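Local coordinates for protein peptidoglycan-N-acetylmuramic acid deacetylase PdaC (Bacillus subtilis subsp. subtilis str. 168, PDB 6H8N) that deacetylates N-acetylmuramic acid in peptidoglycan, a modification that confers lysozyme resistance, and also acts on short chitin oligomers, at residues Val184-Ser187 / Gln188-Val192. The protein carries 1 engineered substitution. Residues are numbered along the deposited sequence; the frame is centred on the assembly and turned at random.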
loop_
_atom_site.group_PDB
_atom_site.type_symbol
_atom_site.label_atom_id
_atom_site.label_comp_id
_atom_site.label_asym_id
_atom_site.label_seq_id
_atom_site.Cartn_x
_atom_site.Cartn_y
_atom_site.Cartn_z
ATOM N N VAL A 184 -7.081 5.345 -5.292
ATOM C CA VAL A 184 -6.109 5.027 -6.329
ATOM C C VAL A 184 -4.927 4.273 -5.731
ATOM O O VAL A 184 -4.687 4.299 -4.525
ATOM C CB VAL A 184 -5.649 6.295 -7.080
ATOM C CG1 VAL A 184 -6.861 7.053 -7.611
ATOM C CG2 VAL A 184 -4.849 7.206 -6.191
ATOM N N THR A 185 -4.155 3.630 -6.608
ATOM C CA THR A 185 -2.939 2.959 -6.184
ATOM C C THR A 185 -1.834 3.990 -5.956
ATOM O O THR A 185 -1.935 5.160 -6.345
ATOM C CB THR A 185 -2.467 1.960 -7.236
ATOM O OG1 THR A 185 -2.053 2.696 -8.396
ATOM C CG2 THR A 185 -3.548 0.961 -7.598
ATOM N N VAL A 186 -0.757 3.548 -5.318
ATOM C CA VAL A 186 0.382 4.433 -5.094
ATOM C C VAL A 186 0.930 4.971 -6.412
ATOM O O VAL A 186 1.222 6.171 -6.540
ATOM C CB VAL A 186 1.450 3.718 -4.245
ATOM C CG1 VAL A 186 2.798 4.453 -4.257
ATOM C CG2 VAL A 186 0.957 3.547 -2.827
ATOM N N SER A 187 1.093 4.103 -7.405
ATOM C CA SER A 187 1.610 4.567 -8.696
ATOM C C SER A 187 0.629 5.508 -9.392
ATOM O O SER A 187 1.052 6.465 -10.053
ATOM C CB SER A 187 1.976 3.374 -9.568
ATOM O OG SER A 187 3.082 2.701 -8.980
ATOM N N GLN A 188 -0.681 5.270 -9.256
ATOM C CA GLN A 188 -1.655 6.176 -9.841
ATOM C C GLN A 188 -1.602 7.536 -9.167
ATOM O O GLN A 188 -1.763 8.567 -9.830
ATOM C CB GLN A 188 -3.051 5.586 -9.749
ATOM C CG GLN A 188 -3.297 4.463 -10.734
ATOM C CD GLN A 188 -4.543 3.652 -10.441
ATOM O OE1 GLN A 188 -5.151 3.742 -9.376
ATOM N NE2 GLN A 188 -4.922 2.812 -11.403
ATOM N N LEU A 189 -1.386 7.565 -7.851
ATOM C CA LEU A 189 -1.263 8.837 -7.155
ATOM C C LEU A 189 -0.032 9.602 -7.641
ATOM O O LEU A 189 -0.100 10.820 -7.867
ATOM C CB LEU A 189 -1.191 8.581 -5.656
ATOM C CG LEU A 189 -0.909 9.822 -4.803
ATOM C CD1 LEU A 189 -1.988 10.860 -4.981
ATOM C CD2 LEU A 189 -0.727 9.404 -3.338
ATOM N N GLU A 190 1.100 8.912 -7.809
ATOM C CA GLU A 190 2.291 9.550 -8.367
ATOM C C GLU A 190 1.980 10.185 -9.710
ATOM O O GLU A 190 2.430 11.305 -10.002
ATOM C CB GLU A 190 3.421 8.526 -8.533
ATOM C CG GLU A 190 4.065 8.021 -7.249
ATOM C CD GLU A 190 5.186 7.012 -7.521
ATOM O OE1 GLU A 190 5.844 6.548 -6.555
ATOM O OE2 GLU A 190 5.421 6.689 -8.713
ATOM N N GLU A 191 1.227 9.482 -10.557
ATOM C CA GLU A 191 0.909 10.009 -11.879
ATOM C C GLU A 191 -0.002 11.224 -11.777
ATOM O O GLU A 191 0.172 12.208 -12.509
ATOM C CB GLU A 191 0.270 8.910 -12.732
ATOM C CG GLU A 191 -0.235 9.372 -14.092
ATOM C CD GLU A 191 0.837 9.985 -14.984
ATOM O OE1 GLU A 191 2.041 9.720 -14.793
ATOM O OE2 GLU A 191 0.432 10.744 -15.890
ATOM N N VAL A 192 -0.992 11.182 -10.887
ATOM C CA VAL A 192 -1.853 12.336 -10.690
ATOM C C VAL A 192 -1.035 13.552 -10.280
ATOM O O VAL A 192 -1.244 14.667 -10.786
ATOM C CB VAL A 192 -2.960 12.002 -9.677
ATOM C CG1 VAL A 192 -3.650 13.285 -9.201
ATOM C CG2 VAL A 192 -3.946 11.073 -10.327
HETATM O O HOH W 1 5.332 4.027 -9.277
#
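The Gln188 side chain folds back over Thr185, its CG 3.2 Å from Thr185 OG1. Two bonds join this pair into a capping box at the start of helix 186-197. Thr185 is the N-cap, and its OG1 accepts from Gln188 N at 3.0 Å. In return Gln188 OE1 accepts from Thr185 N at 2.9 Å. The N-H points almost straight at this oxygen (171°) but lies above the amide plane. Gln188 CG sits beside its own backbone N (chi1 -74°) and the chain runs on extended, which carries the amide back to Thr185. The same OE1 lies 3.5 Å from Val184 CB.

Regular helix bonding starts with Leu189 N to Thr185 O. Val184 CG2 packs on Leu189 CB at 3.9 Å, the two side chains crossing at about a right angle. Leu189 also rests on Val11 and Ala13 of strand 11-17. Within the first turn, a water donates to both Ser187 OG (2.6 Å) and Glu190 OE2 (2.7 Å). Ser187 OG is also hydrogen-bonded to Glu64.

The capping box lies where the chain passes from strand 182-183 into helix 186-197, the last helix of this NodB-type deacetylase domain. The reciprocal bonds give the backbone N-H groups of Thr185 and Gln188 side-chain acceptors at the helix start.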